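Local coordinates for prohead core protein protease (Enterobacteria phage T4, PDB 5JBL) that acts as a serine protease that processes many phage prohead proteins after assembly, freeing room in the capsid for the DNA genome, at residues 166-169 / 173-176; 82-87 / 178-183; 135-140 / 149-154; 99-104 / 108-113. The protein carries 3 engineered substitutions. All coordinates share one frame; numbering follows the deposited sequence.

Contact 1. Residues 166-169 / 173-176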
loop_
_atom_site.group_PDB
_atom_site.type_symbol
_atom_site.label_atom_id
_atom_site.label_comp_id
_atom_site.label_asym_id
_atom_site.label_seq_id
_atom_site.Cartn_x
_atom_site.Cartn_y
_atom_site.Cartn_z
ATOM N N LEU C 166 27.088 3.486 26.022
ATOM C CA LEU C 166 27.210 4.847 26.518
ATOM C C LEU C 166 27.828 4.834 27.907
ATOM O O LEU C 166 27.642 3.890 28.678
ATOM C CB LEU C 166 25.836 5.533 26.569
ATOM C CG LEU C 166 25.049 5.528 25.256
ATOM C CD1 LEU C 166 23.626 6.045 25.469
ATOM C CD2 LEU C 166 25.777 6.377 24.225
ATOM N N THR C 167 28.569 5.889 28.218
ATOM C CA THR C 167 29.050 6.131 29.569
ATOM C C THR C 167 28.419 7.420 30.059
ATOM O O THR C 167 28.415 8.422 29.338
ATOM C CB THR C 167 30.579 6.233 29.626
ATOM O OG1 THR C 167 31.159 4.967 29.299
ATOM C CG2 THR C 167 31.056 6.657 31.026
ATOM N N ASP C 168 27.893 7.394 31.276
ATOM C CA ASP C 168 27.342 8.602 31.864
ATOM C C ASP C 168 28.461 9.463 32.426
ATOM O O ASP C 168 29.494 8.963 32.877
ATOM C CB ASP C 168 26.336 8.263 32.966
ATOM C CG ASP C 168 25.282 9.347 33.158
ATOM O OD1 ASP C 168 25.490 10.484 32.682
ATOM O OD2 ASP C 168 24.245 9.065 33.796
ATOM N N THR C 169 28.248 10.772 32.387
ATOM C CA THR C 169 29.243 11.725 32.846
ATOM C C THR C 169 28.824 12.422 34.124
ATOM O O THR C 169 29.651 13.117 34.724
ATOM C CB THR C 169 29.520 12.788 31.775
ATOM O OG1 THR C 169 28.353 13.602 31.601
ATOM C CG2 THR C 169 29.908 12.148 30.450
ATOM N N TYR C 173 24.971 14.413 30.272
ATOM C CA TYR C 173 25.087 13.792 28.955
ATOM C C TYR C 173 25.881 12.493 29.050
ATOM O O TYR C 173 26.464 12.156 30.084
ATOM C CB TYR C 173 25.697 14.754 27.908
ATOM C CG TYR C 173 27.167 15.105 28.074
ATOM C CD1 TYR C 173 28.150 14.422 27.362
ATOM C CD2 TYR C 173 27.563 16.145 28.904
ATOM C CE1 TYR C 173 29.488 14.748 27.495
ATOM C CE2 TYR C 173 28.902 16.483 29.043
ATOM C CZ TYR C 173 29.858 15.777 28.335
ATOM O OH TYR C 173 31.185 16.103 28.465
ATOM N N ARG C 174 25.828 11.736 27.962
ATOM C CA ARG C 174 26.492 10.453 27.817
ATOM C C ARG C 174 27.536 10.528 26.714
ATOM O O ARG C 174 27.386 11.275 25.747
ATOM C CB ARG C 174 25.478 9.337 27.512
ATOM C CG ARG C 174 24.871 8.646 28.734
ATOM C CD ARG C 174 24.093 9.537 29.669
ATOM N NE ARG C 174 22.953 10.219 29.068
ATOM C CZ ARG C 174 22.289 11.196 29.676
ATOM N NH1 ARG C 174 22.673 11.596 30.886
ATOM N NH2 ARG C 174 21.262 11.780 29.079
ATOM N N ILE C 175 28.607 9.757 26.875
ATOM C CA ILE C 175 29.665 9.655 25.874
ATOM C C ILE C 175 29.563 8.282 25.225
ATOM O O ILE C 175 29.426 7.270 25.922
ATOM C CB ILE C 175 31.054 9.859 26.498
ATOM C CG1 ILE C 175 31.157 11.250 27.134
ATOM C CG2 ILE C 175 32.146 9.675 25.446
ATOM C CD1 ILE C 175 32.456 11.481 27.899
ATOM N N VAL C 176 29.647 8.246 23.897
ATOM C CA VAL C 176 29.614 6.976 23.178
ATOM C C VAL C 176 30.938 6.255 23.387
ATOM O O VAL C 176 32.013 6.861 23.286
ATOM C CB VAL C 176 29.316 7.220 21.694
ATOM C CG1 VAL C 176 29.298 5.918 20.911
ATOM C CG2 VAL C 176 27.970 7.931 21.552
#
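T167 and I175 face each other as a hydrogen-bonded antiparallel pair: T167 N gives its proton to I175 O at 2.8 Å, and I175 N returns the bond to T167 O at the same length. The non-hydrogen-bonded pairs on either side, L166 with V176 and D168 with R174, put their side chains on the other face of the hairpin. There CD2 of L166 lies 3.8 Å from CG2 of V176, and the R174 chain, bent at chi2 and chi3, runs past CB of L166 to D168. The salt bridge is long, 3.5 Å from D168 OD1 to R174 NH1; OD1 sits at the guanidinium edge, carboxylate and guanidinium planes 84° apart. Near the turn Y173 O takes two protons from T169, one from N and one from OG1 at 2.8 Å. OG1, set between the backbone N and the carbonyl carbon (chi1 67°), reaches that carbonyl and also lies over the Y173 ring, while CG2 makes a CH-pi contact, 4.2 Å from the ring centroid. T169 OG1 also bonds E171 N, and T167 OG1 is hydrogen-bonded to N177 OD1. Backbone bonds and the double grip on Y173 O fix the strand ends; the stretched ion pair probably adds less.

Contact 2. Residues 82-87 / 178-183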
loop_
_atom_site.group_PDB
_atom_site.type_symbol
_atom_site.label_atom_id
_atom_site.label_comp_id
_atom_site.label_asym_id
_atom_site.label_seq_id
_atom_site.Cartn_x
_atom_site.Cartn_y
_atom_site.Cartn_z
ATOM N N GLU C 82 35.251 8.751 13.570
ATOM C CA GLU C 82 36.108 8.603 12.397
ATOM C C GLU C 82 36.229 7.142 11.994
ATOM O O GLU C 82 36.134 6.805 10.808
ATOM C CB GLU C 82 37.492 9.179 12.676
ATOM C CG GLU C 82 37.591 10.652 12.445
ATOM C CD GLU C 82 38.951 11.181 12.820
ATOM O OE1 GLU C 82 39.693 10.446 13.498
ATOM O OE2 GLU C 82 39.266 12.330 12.456
ATOM N N LYS C 83 36.426 6.265 12.980
ATOM C CA LYS C 83 36.545 4.840 12.721
ATOM C C LYS C 83 35.232 4.269 12.200
ATOM O O LYS C 83 35.224 3.481 11.247
ATOM C CB LYS C 83 36.983 4.137 14.011
ATOM C CG LYS C 83 37.001 2.632 13.967
ATOM C CD LYS C 83 38.006 2.133 12.957
ATOM C CE LYS C 83 38.042 0.618 12.910
ATOM N NZ LYS C 83 38.846 0.120 11.756
ATOM N N ALA C 84 34.109 4.667 12.804
ATOM C CA ALA C 84 32.807 4.155 12.390
ATOM C C ALA C 84 32.443 4.617 10.987
ATOM O O ALA C 84 31.839 3.858 10.216
ATOM C CB ALA C 84 31.735 4.593 13.396
ATOM N N VAL C 85 32.774 5.867 10.650
ATOM C CA VAL C 85 32.459 6.390 9.325
ATOM C C VAL C 85 33.332 5.724 8.261
ATOM O O VAL C 85 32.848 5.344 7.185
ATOM C CB VAL C 85 32.607 7.923 9.332
ATOM C CG1 VAL C 85 32.718 8.452 7.926
ATOM C CG2 VAL C 85 31.390 8.555 10.035
ATOM N N LYS C 86 34.617 5.525 8.561
ATOM C CA LYS C 86 35.497 4.844 7.611
ATOM C C LYS C 86 34.988 3.442 7.294
ATOM O O LYS C 86 34.931 3.037 6.130
ATOM C CB LYS C 86 36.919 4.778 8.172
ATOM C CG LYS C 86 37.896 3.978 7.319
ATOM C CD LYS C 86 39.329 4.455 7.532
ATOM C CE LYS C 86 39.532 5.879 7.023
ATOM N NZ LYS C 86 40.925 6.353 7.246
ATOM N N ASP C 87 34.596 2.688 8.321
ATOM C CA ASP C 87 34.094 1.340 8.087
ATOM C C ASP C 87 32.786 1.365 7.312
ATOM O O ASP C 87 32.555 0.522 6.441
ATOM C CB ASP C 87 33.911 0.616 9.422
ATOM C CG ASP C 87 35.240 0.205 10.058
ATOM O OD1 ASP C 87 36.273 0.192 9.343
ATOM O OD2 ASP C 87 35.245 -0.108 11.274
ATOM N N GLU C 178 34.020 3.322 22.924
ATOM C CA GLU C 178 34.794 2.770 21.824
ATOM C C GLU C 178 34.073 1.565 21.234
ATOM O O GLU C 178 33.428 0.791 21.947
ATOM C CB GLU C 178 36.201 2.393 22.325
ATOM C CG GLU C 178 37.218 2.102 21.241
ATOM C CD GLU C 178 38.582 1.716 21.805
ATOM O OE1 GLU C 178 38.788 1.861 23.030
ATOM O OE2 GLU C 178 39.452 1.277 21.023
ATOM N N GLY C 179 34.167 1.415 19.920
ATOM C CA GLY C 179 33.526 0.306 19.252
ATOM C C GLY C 179 32.198 0.619 18.608
ATOM O O GLY C 179 31.564 -0.301 18.076
ATOM N N PHE C 180 31.739 1.875 18.661
ATOM C CA PHE C 180 30.501 2.244 17.996
ATOM C C PHE C 180 30.546 1.836 16.534
ATOM O O PHE C 180 31.559 2.011 15.855
ATOM C CB PHE C 180 30.261 3.754 18.086
ATOM C CG PHE C 180 29.118 4.226 17.230
ATOM C CD1 PHE C 180 29.352 4.873 16.029
ATOM C CD2 PHE C 180 27.808 3.990 17.615
ATOM C CE1 PHE C 180 28.309 5.295 15.242
ATOM C CE2 PHE C 180 26.751 4.410 16.839
ATOM C CZ PHE C 180 26.994 5.065 15.644
ATOM N N LYS C 181 29.437 1.294 16.048
ATOM C CA LYS C 181 29.335 0.855 14.667
ATOM C C LYS C 181 28.179 1.594 14.009
ATOM O O LYS C 181 27.058 1.593 14.527
ATOM C CB LYS C 181 29.142 -0.661 14.582
ATOM C CG LYS C 181 28.848 -1.154 13.172
ATOM C CD LYS C 181 28.711 -2.666 13.121
ATOM C CE LYS C 181 28.714 -3.178 11.686
ATOM N NZ LYS C 181 28.182 -4.567 11.603
ATOM N N LEU C 182 28.454 2.249 12.887
ATOM C CA LEU C 182 27.428 2.967 12.146
ATOM C C LEU C 182 26.762 1.994 11.175
ATOM O O LEU C 182 27.436 1.412 10.329
ATOM C CB LEU C 182 28.058 4.143 11.392
ATOM C CG LEU C 182 27.095 5.053 10.619
ATOM C CD1 LEU C 182 26.138 5.719 11.602
ATOM C CD2 LEU C 182 27.879 6.100 9.850
ATOM N N THR C 183 25.450 1.808 11.287
ATOM C CA THR C 183 24.782 0.844 10.418
ATOM C C THR C 183 23.897 1.476 9.356
ATOM O O THR C 183 23.682 0.861 8.313
ATOM C CB THR C 183 23.950 -0.153 11.244
ATOM O OG1 THR C 183 22.957 0.534 12.010
ATOM C CG2 THR C 183 24.850 -0.947 12.182
HETATM O O HOH W 1 30.752 1.551 11.379
#
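The methyl of A84 is the bump here, pushed from helix 78-93 into the angle between the F180 side chain and the backbone that follows it. CB of A84 comes to 3.6 Å from CD1 of F180, approaching the ring obliquely, and is equally close to F180 O. The ring stands beside the methyl because F180 CG is anti to the backbone N (chi1 171°), which brings its CD1-CE1 side round to the helix. On its other contacts the ring meets I80 of the same helix and packs edge-to-face with Y76. Two residues on, in the strand, L182 starts its side chain toward the helix: its CB lies 4.2 Å from CB of A84, and its CD2 touches CG2 of V85 at 4.3 Å. The methyl thus sits in the notch between F180 and L182, consistent with the close approach of 5.3 Å between CA of A84 and CA of K181. This is helix-on-sheet packing: helix 78-93 lies against the beginning of strand 181-189, and that strand pairs antiparallel with strand 157-168 through K181 with L163 and T183 with R161. No direct hydrogen bond joins the two segments; instead a water spans the gap beside the methyl, lying 2.8 Å from A84 O, to which it probably donates, and accepting from L182 N at 2.8 Å. V85, whose first bond leads away, also rests on W124 of strand 115-125, while L182 also touches Y88.

Contact 3. Residues 135-140 / 149-154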
loop_
_atom_site.group_PDB
_atom_site.type_symbol
_atom_site.label_atom_id
_atom_site.label_comp_id
_atom_site.label_asym_id
_atom_site.label_seq_id
_atom_site.Cartn_x
_atom_site.Cartn_y
_atom_site.Cartn_z
ATOM N N VAL C 135 17.761 10.768 -3.561
ATOM C CA VAL C 135 16.421 10.279 -3.251
ATOM C C VAL C 135 16.016 9.259 -4.310
ATOM O O VAL C 135 16.226 9.477 -5.510
ATOM C CB VAL C 135 15.421 11.445 -3.177
ATOM C CG1 VAL C 135 13.997 10.927 -2.949
ATOM C CG2 VAL C 135 15.812 12.382 -2.068
ATOM N N ILE C 136 15.499 8.115 -3.873
ATOM C CA ILE C 136 15.092 7.060 -4.801
ATOM C C ILE C 136 13.753 7.448 -5.425
ATOM O O ILE C 136 12.780 7.683 -4.713
ATOM C CB ILE C 136 14.996 5.709 -4.084
ATOM C CG1 ILE C 136 16.363 5.361 -3.486
ATOM C CG2 ILE C 136 14.486 4.625 -5.056
ATOM C CD1 ILE C 136 16.363 4.205 -2.507
ATOM N N GLU C 137 13.707 7.573 -6.745
ATOM C CA GLU C 137 12.457 7.940 -7.397
ATOM C C GLU C 137 12.004 6.847 -8.353
ATOM O O GLU C 137 12.824 6.085 -8.877
ATOM C CB GLU C 137 12.592 9.258 -8.145
ATOM C CG GLU C 137 12.795 10.448 -7.208
ATOM C CD GLU C 137 12.600 11.753 -7.938
ATOM O OE1 GLU C 137 11.420 12.086 -8.216
ATOM O OE2 GLU C 137 13.610 12.411 -8.281
ATOM N N GLY C 138 10.692 6.801 -8.596
ATOM C CA GLY C 138 10.090 5.816 -9.474
ATOM C C GLY C 138 9.674 4.525 -8.804
ATOM O O GLY C 138 9.315 3.570 -9.500
ATOM N N ASP C 139 9.702 4.463 -7.477
ATOM C CA ASP C 139 9.466 3.212 -6.773
ATOM C C ASP C 139 8.026 3.027 -6.332
ATOM O O ASP C 139 7.696 1.956 -5.819
ATOM C CB ASP C 139 10.387 3.113 -5.545
ATOM C CG ASP C 139 10.085 4.167 -4.489
ATOM O OD1 ASP C 139 9.366 5.145 -4.783
ATOM O OD2 ASP C 139 10.569 4.010 -3.340
ATOM N N HIS C 140 7.170 4.040 -6.520
ATOM C CA HIS C 140 5.811 4.043 -5.986
ATOM C C HIS C 140 5.797 3.696 -4.503
ATOM O O HIS C 140 4.852 3.088 -4.008
ATOM C CB HIS C 140 4.889 3.109 -6.779
ATOM C CG HIS C 140 4.759 3.484 -8.223
ATOM N ND1 HIS C 140 3.885 4.456 -8.663
ATOM C CD2 HIS C 140 5.410 3.040 -9.325
ATOM C CE1 HIS C 140 3.992 4.585 -9.973
ATOM N NE2 HIS C 140 4.910 3.737 -10.399
ATOM N N ASN C 149 7.168 14.989 -0.970
ATOM C CA ASN C 149 7.188 15.879 0.188
ATOM C C ASN C 149 8.168 17.020 -0.040
ATOM O O ASN C 149 7.865 18.190 0.229
ATOM C CB ASN C 149 7.602 15.123 1.459
ATOM C CG ASN C 149 6.529 14.192 2.015
ATOM O OD1 ASN C 149 5.470 13.975 1.421
ATOM N ND2 ASN C 149 6.818 13.626 3.194
ATOM N N ILE C 150 9.376 16.685 -0.496
ATOM C CA ILE C 150 10.396 17.701 -0.749
ATOM C C ILE C 150 9.937 18.671 -1.832
ATOM O O ILE C 150 10.120 19.889 -1.708
ATOM C CB ILE C 150 11.734 17.028 -1.126
ATOM C CG1 ILE C 150 12.378 16.393 0.105
ATOM C CG2 ILE C 150 12.673 18.018 -1.746
ATOM C CD1 ILE C 150 13.558 15.450 -0.232
ATOM N N ARG C 151 9.336 18.159 -2.916
ATOM C CA ARG C 151 8.921 19.085 -3.958
ATOM C C ARG C 151 7.733 19.928 -3.528
ATOM O O ARG C 151 7.535 21.019 -4.077
ATOM C CB ARG C 151 8.620 18.343 -5.265
ATOM C CG ARG C 151 9.904 17.785 -5.861
ATOM C CD ARG C 151 9.760 17.194 -7.230
ATOM N NE ARG C 151 11.075 16.762 -7.689
ATOM C CZ ARG C 151 11.439 15.498 -7.871
ATOM N NH1 ARG C 151 10.575 14.519 -7.667
ATOM N NH2 ARG C 151 12.672 15.214 -8.288
ATOM N N ALA C 152 6.975 19.483 -2.530
ATOM C CA ALA C 152 5.957 20.357 -1.972
ATOM C C ALA C 152 6.547 21.385 -1.022
ATOM O O ALA C 152 5.832 22.283 -0.579
ATOM C CB ALA C 152 4.883 19.518 -1.260
ATOM N N GLY C 153 7.825 21.276 -0.681
ATOM C CA GLY C 153 8.483 22.262 0.155
ATOM C C GLY C 153 9.092 21.721 1.435
ATOM O O GLY C 153 9.781 22.474 2.130
ATOM N N TRP C 154 8.901 20.453 1.776
ATOM C CA TRP C 154 9.456 19.916 3.012
ATOM C C TRP C 154 10.981 19.963 3.009
ATOM O O TRP C 154 11.634 19.586 2.028
ATOM C CB TRP C 154 9.001 18.467 3.210
ATOM C CG TRP C 154 9.370 17.877 4.558
ATOM C CD1 TRP C 154 9.358 18.526 5.760
ATOM C CD2 TRP C 154 9.795 16.527 4.837
ATOM N NE1 TRP C 154 9.736 17.670 6.768
ATOM C CE2 TRP C 154 10.005 16.437 6.234
ATOM C CE3 TRP C 154 10.011 15.393 4.046
ATOM C CZ2 TRP C 154 10.433 15.269 6.851
ATOM C CZ3 TRP C 154 10.423 14.220 4.659
ATOM C CH2 TRP C 154 10.639 14.166 6.049
#
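E137 and R151 reach for each other from opposite directions and meet end-on. NH1 of R151 donates to E137 OE1 at 2.6 Å and NH2 to OE2 at 3.0 Å, with nearly straight N-H...O angles of 172° and 167°. Both oxygens lie close to the guanidinium plane, but the carboxylate is turned against it by 38°: OE1 is met from above the carboxylate plane, and OE2 on its syn side, tilted out of the plane. The pair is therefore a twisted bidentate salt bridge. An arginine chain extended from CG to NE carries the guanidinium out toward the loop, and the E137 chain, likewise extended beyond CG, comes out from the loop to meet it. NE of R151 remains for a second carboxylate, that of D38, so this one cation binds two acids; it would probably stabilise both in their ionised form, and the three bonds would limit rotation of the guanidinium. Alongside, the apolar part is a light touch of V135 CG2 on I150 CD1, 4.2 Å apart; V135 also rests on L57 and L146, and I150 on I59. Beyond R151 the helix closes with G153 at positive phi in a Schellman motif, with G153 N bonded to I150 O and W154 N to N149 O. Another subunit's K54 binds R151 O, and its Q97 binds W154 NE1. The salt bridge joins the loop before helix 142-151 to the helix's last turn, within the region experimentally tied to homomultimerization in this pentameric protease.

Contact 4. Residues 99-104 / 108-113. Engineered in segment 99-104: A104 (natural residue His).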
loop_
_atom_site.group_PDB
_atom_site.type_symbol
_atom_site.label_atom_id
_atom_site.label_comp_id
_atom_site.label_asym_id
_atom_site.label_seq_id
_atom_site.Cartn_x
_atom_site.Cartn_y
_atom_site.Cartn_z
ATOM N N LEU C 99 21.754 2.401 1.798
ATOM C CA LEU C 99 20.362 2.819 1.762
ATOM C C LEU C 99 19.928 3.436 3.088
ATOM O O LEU C 99 20.480 3.156 4.158
ATOM C CB LEU C 99 19.462 1.622 1.440
ATOM C CG LEU C 99 19.818 0.898 0.142
ATOM C CD1 LEU C 99 18.924 -0.320 -0.108
ATOM C CD2 LEU C 99 19.715 1.884 -1.022
ATOM N N GLY C 100 18.901 4.290 3.007
ATOM C CA GLY C 100 18.238 4.780 4.193
ATOM C C GLY C 100 16.748 4.869 3.941
ATOM O O GLY C 100 16.303 4.797 2.805
ATOM N N GLU C 101 15.990 5.060 5.023
ATOM C CA GLU C 101 14.540 4.965 4.991
ATOM C C GLU C 101 13.911 6.319 5.291
ATOM O O GLU C 101 14.590 7.292 5.604
ATOM C CB GLU C 101 14.051 3.910 5.987
ATOM C CG GLU C 101 14.681 2.529 5.752
ATOM C CD GLU C 101 14.176 1.435 6.706
ATOM O OE1 GLU C 101 13.024 1.514 7.192
ATOM O OE2 GLU C 101 14.939 0.476 6.973
ATOM N N LEU C 102 12.593 6.366 5.183
ATOM C CA LEU C 102 11.804 7.510 5.614
ATOM C C LEU C 102 11.182 7.118 6.949
ATOM O O LEU C 102 10.450 6.128 7.009
ATOM C CB LEU C 102 10.736 7.858 4.575
ATOM C CG LEU C 102 9.736 8.986 4.877
ATOM C CD1 LEU C 102 10.480 10.270 5.189
ATOM C CD2 LEU C 102 8.828 9.195 3.671
ATOM N N ASN C 103 11.522 7.869 8.012
ATOM C CA ASN C 103 11.354 7.511 9.429
ATOM C C ASN C 103 12.463 6.569 9.866
ATOM O O ASN C 103 12.822 5.647 9.124
ATOM C CB ASN C 103 9.998 6.848 9.714
ATOM C CG ASN C 103 8.843 7.787 9.496
ATOM O OD1 ASN C 103 8.947 8.980 9.772
ATOM N ND2 ASN C 103 7.731 7.257 8.986
ATOM N N ALA C 104 13.001 6.773 11.073
ATOM C CA ALA C 104 14.043 5.895 11.584
ATOM C C ALA C 104 13.379 4.798 12.409
ATOM O O ALA C 104 12.889 5.075 13.511
ATOM C CB ALA C 104 15.050 6.672 12.420
ATOM N N ALA C 108 18.463 -1.998 13.434
ATOM C CA ALA C 108 19.788 -1.567 12.993
ATOM C C ALA C 108 19.985 -1.623 11.481
ATOM O O ALA C 108 20.838 -0.896 10.955
ATOM C CB ALA C 108 20.859 -2.419 13.671
ATOM N N ASN C 109 19.233 -2.465 10.785
ATOM C CA ASN C 109 19.381 -2.735 9.361
ATOM C C ASN C 109 18.368 -1.933 8.545
ATOM O O ASN C 109 17.257 -1.664 8.999
ATOM C CB ASN C 109 19.168 -4.232 9.108
ATOM C CG ASN C 109 17.782 -4.707 9.586
ATOM O OD1 ASN C 109 17.487 -4.698 10.789
ATOM N ND2 ASN C 109 16.927 -5.107 8.641
ATOM N N VAL C 110 18.752 -1.556 7.327
ATOM C CA VAL C 110 17.791 -0.945 6.416
ATOM C C VAL C 110 16.981 -2.041 5.740
ATOM O O VAL C 110 17.500 -3.113 5.397
ATOM C CB VAL C 110 18.489 -0.031 5.384
ATOM C CG1 VAL C 110 19.527 -0.788 4.607
ATOM C CG2 VAL C 110 17.481 0.532 4.395
ATOM N N ASP C 111 15.689 -1.783 5.564
ATOM C CA ASP C 111 14.824 -2.677 4.818
ATOM C C ASP C 111 14.738 -2.140 3.398
ATOM O O ASP C 111 14.161 -1.064 3.195
ATOM C CB ASP C 111 13.443 -2.728 5.471
ATOM C CG ASP C 111 12.424 -3.549 4.686
ATOM O OD1 ASP C 111 12.685 -3.943 3.531
ATOM O OD2 ASP C 111 11.317 -3.759 5.229
ATOM N N PRO C 112 15.275 -2.838 2.390
ATOM C CA PRO C 112 15.317 -2.246 1.042
ATOM C C PRO C 112 13.934 -1.993 0.457
ATOM O O PRO C 112 13.803 -1.122 -0.420
ATOM C CB PRO C 112 16.112 -3.278 0.220
ATOM C CG PRO C 112 15.946 -4.581 0.967
ATOM C CD PRO C 112 15.934 -4.152 2.440
ATOM N N MET C 113 12.904 -2.716 0.914
ATOM C CA MET C 113 11.538 -2.393 0.505
ATOM C C MET C 113 11.088 -1.040 1.037
ATOM O O MET C 113 10.138 -0.457 0.502
ATOM C CB MET C 113 10.577 -3.487 0.979
ATOM C CG MET C 113 10.043 -4.418 -0.117
ATOM S SD MET C 113 8.987 -3.652 -1.370
ATOM C CE MET C 113 7.735 -2.938 -0.320
#
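V110 supplies most of the apolar contact: its CG2 packs at 3.7 Å against CB of L99 and just as closely against CG of E101, with CG1 a little farther off, near L99 CB and O. V110 CG2 is anti to the backbone N while CG1 takes the tight position between N and the carbonyl carbon (chi1 57°), so the two methyls spread over strand 99-101. Farther along, the L99 and P112 side chains cross at about a right angle, CD1 of L99 4.1 Å from CB of P112. The one hydrogen bond between the segments runs from D111 N to E101 OE2, 2.8 Å long and nearly straight at 165°, meeting the oxygen from above the carboxylate plane. That oxygen also forms salt bridges with R107 and R161. D111 in turn makes an Asx turn, its OD1 accepting from M113 N at 2.9 Å, and also bonds N103 of a neighbouring subunit. A104, an engineered residue in place of the active-site histidine, lies at the end of segment 99-104 beside D187 and V189. The loop 108-113 folds back over strand 99-101, which pairs with strand 115-125, while E101 and N103 bond the backbone of A188 in strand 181-189.

In the fold
Contact 1 lies within the span of chain between the segments of contact 2, 173-176 adjoining 178-183; the two centres are about 17 Å apart, and both contacts reach the sheet in which strands 157-168 and 181-189 are neighbours. Contact 2 meets contact 4 where T183 OG1 lies 2.8 Å from A108 O, a probable hydrogen bond. Contact 4 holds the altered active-site position A104; the side chain of E101 is about 9 Å from that of A159, the second altered active-site residue, and that of L182 in contact 2 about 10 Å. Contact 3 touches contact 4 by packing of W154 on L102, and both meet neighbouring subunits. Contacts 1 and 3 lie farthest apart, 37 Å between centres.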